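Local coordinates for protein extracellular ligand-binding receptor (Verminephrobacter eiseniae, PDB 4M88) that probably binds an amino acid or similar small solute outside the cell membrane and delivers it to an ABC transporter, at residues Pro72-Lys85 / Pro97-Leu110. Numbering follows the deposited sequence.
Sequences PLALISPMGSAAIK and PVVVVNGVPGAESL
Leu75 and Val101 show how neighbouring parallel strands are joined: Val101 N donates to Leu75 O (2.9 Å) almost straight, at 171°, while Leu75 N reaches back to Val99 O. Ser77 N continues the pattern to Val101 O. Beyond strands 74-76 and 99-101 the two segments stay paired, Val104 N meeting Pro78 O at 2.9 Å and Gly80 N meeting Val104 O at 2.8 Å. Where proline interrupts this pattern, its ring fills in: Pro78 CD lies 3.6 Å from Val100 CG1, the methyl that chi1 of -179° sets anti to the backbone N. Asn102 O, 3.1 Å from Pro78 CD, is buried without a hydrogen-bond partner. In the first turn of helix 81-89, Ile84 brings CD1 to 3.3 Å from Val104 O, and the Ile84 and Leu110 side chains cross at about a right angle, with Ile84 CG2 3.9 Å from Leu110 CD1.

The Asn102 amide links strand ends to their surroundings. Its ND2 donates to Ser77 OG (3.2 Å), which lies 23° out of the amide plane, and also to Glu290 of helix 286-303; OD1 accepts from Val121 N and Arg122 N. A leucine in its place would probably leave those two backbone N-H groups and the Glu290 carboxylate without their mate. The unit is a beta-alpha-beta crossover in the five-stranded parallel sheet of one lobe of this periplasmic-binding-protein fold: backbone bonds fix the register, and apolar side chains seat helix 81-89 against the loop that leaves strand 99-101 and against Leu110.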
loop_
_atom_site.group_PDB
_atom_site.type_symbol
_atom_site.label_atom_id
_atom_site.label_comp_id
_atom_site.label_asym_id
_atom_site.label_seq_id
_atom_site.Cartn_x
_atom_site.Cartn_y
_atom_site.Cartn_z
ATOM N N PRO A 72 2.537 21.042 9.276
ATOM C CA PRO A 72 1.562 19.948 9.366
ATOM C C PRO A 72 1.833 19.100 10.609
ATOM O O PRO A 72 2.988 19.016 11.048
ATOM C CB PRO A 72 1.854 19.120 8.111
ATOM C CG PRO A 72 3.339 19.326 7.876
ATOM C CD PRO A 72 3.611 20.752 8.301
ATOM N N LEU A 73 0.791 18.500 11.181
ATOM C CA LEU A 73 0.975 17.544 12.275
ATOM C C LEU A 73 1.496 16.243 11.704
ATOM O O LEU A 73 2.288 15.535 12.344
ATOM C CB LEU A 73 -0.352 17.258 12.985
ATOM C CG LEU A 73 -0.739 18.189 14.131
ATOM C CD1 LEU A 73 -1.030 19.575 13.617
ATOM C CD2 LEU A 73 -1.941 17.641 14.877
ATOM N N ALA A 74 1.031 15.926 10.500
ATOM C CA ALA A 74 1.358 14.645 9.882
ATOM C C ALA A 74 1.389 14.767 8.378
ATOM O O ALA A 74 0.649 15.568 7.791
ATOM C CB ALA A 74 0.335 13.571 10.287
ATOM N N LEU A 75 2.267 13.970 7.769
ATOM C CA LEU A 75 2.233 13.722 6.338
ATOM C C LEU A 75 1.579 12.364 6.173
ATOM O O LEU A 75 1.938 11.410 6.864
ATOM C CB LEU A 75 3.652 13.703 5.764
ATOM C CG LEU A 75 4.363 15.053 5.839
ATOM C CD1 LEU A 75 5.801 14.937 5.338
ATOM C CD2 LEU A 75 3.611 16.122 5.033
ATOM N N ILE A 76 0.604 12.284 5.277
ATOM C CA ILE A 76 -0.210 11.082 5.176
ATOM C C ILE A 76 0.178 10.269 3.962
ATOM O O ILE A 76 0.134 10.773 2.841
ATOM C CB ILE A 76 -1.713 11.399 5.069
ATOM C CG1 ILE A 76 -2.157 12.343 6.184
ATOM C CG2 ILE A 76 -2.534 10.086 5.082
ATOM C CD1 ILE A 76 -1.937 11.776 7.564
ATOM N N SER A 77 0.578 9.021 4.208
ATOM C CA SER A 77 0.791 8.009 3.163
ATOM C C SER A 77 1.579 8.483 1.927
ATOM O O SER A 77 1.049 8.480 0.813
ATOM C CB SER A 77 -0.554 7.399 2.743
ATOM O OG SER A 77 -0.356 6.165 2.076
ATOM N N PRO A 78 2.848 8.891 2.119
ATOM C CA PRO A 78 3.666 9.109 0.920
ATOM C C PRO A 78 3.756 7.827 0.104
ATOM O O PRO A 78 3.743 6.721 0.659
ATOM C CB PRO A 78 5.039 9.500 1.478
ATOM C CG PRO A 78 5.055 8.938 2.892
ATOM C CD PRO A 78 3.621 9.071 3.361
HETATM N N MSE A 79 3.835 7.999 -1.210
HETATM C CA MSE A 79 3.809 6.894 -2.152
HETATM C C MSE A 79 4.958 7.021 -3.152
HETATM O O MSE A 79 5.156 8.080 -3.757
HETATM C CB MSE A 79 2.469 6.879 -2.887
HETATM C CG MSE A 79 2.453 6.006 -4.121
HETATM SE SE MSE A 79 0.674 6.064 -4.946
HETATM C CE MSE A 79 -0.064 4.550 -3.991
ATOM N N GLY A 80 5.716 5.940 -3.313
ATOM C CA GLY A 80 6.817 5.909 -4.255
ATOM C C GLY A 80 8.082 5.437 -3.574
ATOM O O GLY A 80 8.495 6.015 -2.562
ATOM N N SER A 81 8.692 4.385 -4.120
ATOM C CA SER A 81 9.955 3.856 -3.602
ATOM C C SER A 81 11.067 4.904 -3.514
ATOM O O SER A 81 11.729 5.033 -2.481
ATOM C CB SER A 81 10.438 2.699 -4.481
ATOM O OG SER A 81 9.433 1.709 -4.603
ATOM N N ALA A 82 11.286 5.628 -4.607
ATOM C CA ALA A 82 12.373 6.595 -4.678
ATOM C C ALA A 82 12.166 7.701 -3.661
ATOM O O ALA A 82 13.112 8.136 -3.003
ATOM C CB ALA A 82 12.477 7.188 -6.088
ATOM N N ALA A 83 10.918 8.159 -3.557
ATOM C CA ALA A 83 10.551 9.213 -2.622
ATOM C C ALA A 83 10.832 8.813 -1.179
ATOM O O ALA A 83 11.519 9.536 -0.462
ATOM C CB ALA A 83 9.081 9.579 -2.790
ATOM N N ILE A 84 10.289 7.679 -0.736
ATOM C CA ILE A 84 10.511 7.241 0.649
ATOM C C ILE A 84 11.982 6.950 0.933
ATOM O O ILE A 84 12.499 7.282 2.012
ATOM C CB ILE A 84 9.613 6.029 1.020
ATOM C CG1 ILE A 84 8.137 6.417 0.930
ATOM C CG2 ILE A 84 9.942 5.502 2.423
ATOM C CD1 ILE A 84 7.206 5.210 0.912
ATOM N N LYS A 85 12.669 6.341 -0.026
ATOM C CA LYS A 85 14.100 6.086 0.138
ATOM C C LYS A 85 14.873 7.396 0.329
ATOM O O LYS A 85 15.772 7.488 1.171
ATOM C CB LYS A 85 14.646 5.296 -1.059
ATOM C CG LYS A 85 16.136 4.979 -0.983
ATOM C CD LYS A 85 16.518 3.893 -1.995
ATOM C CE LYS A 85 17.957 3.431 -1.791
ATOM N NZ LYS A 85 18.907 4.572 -1.937
ATOM N N PRO A 97 9.631 18.333 13.098
ATOM C CA PRO A 97 8.519 18.069 14.019
ATOM C C PRO A 97 7.274 17.595 13.274
ATOM O O PRO A 97 6.307 18.339 13.086
ATOM C CB PRO A 97 8.267 19.434 14.669
ATOM C CG PRO A 97 8.733 20.440 13.634
ATOM C CD PRO A 97 9.921 19.775 12.971
ATOM N N VAL A 98 7.299 16.342 12.849
ATOM C CA VAL A 98 6.196 15.802 12.074
ATOM C C VAL A 98 6.153 14.297 12.282
ATOM O O VAL A 98 7.135 13.694 12.704
ATOM C CB VAL A 98 6.374 16.135 10.577
ATOM C CG1 VAL A 98 7.463 15.262 9.950
ATOM C CG2 VAL A 98 5.050 15.974 9.816
ATOM N N VAL A 99 5.004 13.689 12.020
ATOM C CA VAL A 99 4.940 12.243 11.970
ATOM C C VAL A 99 4.480 11.873 10.569
ATOM O O VAL A 99 3.715 12.624 9.932
ATOM C CB VAL A 99 3.986 11.684 13.030
ATOM C CG1 VAL A 99 2.660 12.249 12.841
ATOM C CG2 VAL A 99 3.876 10.215 12.910
ATOM N N VAL A 100 4.988 10.756 10.060
ATOM C CA VAL A 100 4.580 10.280 8.743
ATOM C C VAL A 100 3.731 9.047 8.974
ATOM O O VAL A 100 4.170 8.104 9.624
ATOM C CB VAL A 100 5.781 9.905 7.855
ATOM C CG1 VAL A 100 5.287 9.438 6.490
ATOM C CG2 VAL A 100 6.721 11.095 7.683
ATOM N N VAL A 101 2.498 9.076 8.488
ATOM C CA VAL A 101 1.556 8.004 8.784
ATOM C C VAL A 101 1.280 7.226 7.517
ATOM O O VAL A 101 0.663 7.741 6.574
ATOM C CB VAL A 101 0.253 8.527 9.408
ATOM C CG1 VAL A 101 -0.743 7.387 9.604
ATOM C CG2 VAL A 101 0.547 9.208 10.738
ATOM N N ASN A 102 1.775 5.991 7.521
ATOM C CA ASN A 102 1.735 5.072 6.386
ATOM C C ASN A 102 2.754 5.422 5.306
ATOM O O ASN A 102 3.204 6.570 5.189
ATOM C CB ASN A 102 0.328 4.918 5.794
ATOM C CG ASN A 102 0.134 3.568 5.113
ATOM O OD1 ASN A 102 0.552 2.530 5.645
ATOM N ND2 ASN A 102 -0.469 3.575 3.925
ATOM N N GLY A 103 3.125 4.410 4.536
ATOM C CA GLY A 103 4.043 4.569 3.426
ATOM C C GLY A 103 3.720 3.473 2.434
ATOM O O GLY A 103 3.402 2.345 2.833
ATOM N N VAL A 104 3.754 3.819 1.150
ATOM C CA VAL A 104 3.549 2.861 0.067
ATOM C C VAL A 104 4.739 2.979 -0.870
ATOM O O VAL A 104 5.034 4.071 -1.347
ATOM C CB VAL A 104 2.293 3.211 -0.743
ATOM C CG1 VAL A 104 2.110 2.245 -1.925
ATOM C CG2 VAL A 104 1.075 3.224 0.155
ATOM N N PRO A 105 5.414 1.860 -1.181
ATOM C CA PRO A 105 5.107 0.477 -0.820
ATOM C C PRO A 105 5.624 0.119 0.558
ATOM O O PRO A 105 6.460 0.842 1.116
ATOM C CB PRO A 105 5.903 -0.317 -1.857
ATOM C CG PRO A 105 7.120 0.519 -2.080
ATOM C CD PRO A 105 6.627 1.953 -2.014
ATOM N N GLY A 106 5.149 -1.011 1.078
ATOM C CA GLY A 106 5.611 -1.530 2.351
ATOM C C GLY A 106 6.871 -2.368 2.229
ATOM O O GLY A 106 7.014 -3.384 2.915
ATOM N N ALA A 107 7.795 -1.945 1.371
ATOM C CA ALA A 107 9.038 -2.688 1.156
ATOM C C ALA A 107 9.811 -2.856 2.459
ATOM O O ALA A 107 9.834 -1.949 3.302
ATOM C CB ALA A 107 9.899 -1.997 0.106
ATOM N N GLU A 108 10.437 -4.016 2.632
ATOM C CA GLU A 108 11.152 -4.283 3.874
ATOM C C GLU A 108 12.292 -3.275 4.044
ATOM O O GLU A 108 12.577 -2.840 5.161
ATOM C CB GLU A 108 11.666 -5.734 3.916
ATOM C CG GLU A 108 12.325 -6.159 5.234
ATOM C CD GLU A 108 11.393 -6.084 6.449
ATOM O OE1 GLU A 108 10.158 -5.957 6.281
ATOM O OE2 GLU A 108 11.906 -6.149 7.589
ATOM N N SER A 109 12.915 -2.878 2.936
ATOM C CA SER A 109 14.052 -1.955 2.998
ATOM C C SER A 109 13.663 -0.546 3.464
ATOM O O SER A 109 14.527 0.229 3.886
ATOM C CB SER A 109 14.761 -1.872 1.644
ATOM O OG SER A 109 13.868 -1.449 0.626
ATOM N N LEU A 110 12.376 -0.212 3.373
ATOM C CA LEU A 110 11.889 1.109 3.793
ATOM C C LEU A 110 11.362 1.072 5.230
ATOM O O LEU A 110 11.183 2.101 5.882
ATOM C CB LEU A 110 10.781 1.582 2.850
ATOM C CG LEU A 110 11.140 1.611 1.363
ATOM C CD1 LEU A 110 9.935 2.036 0.537
ATOM C CD2 LEU A 110 12.338 2.527 1.112
#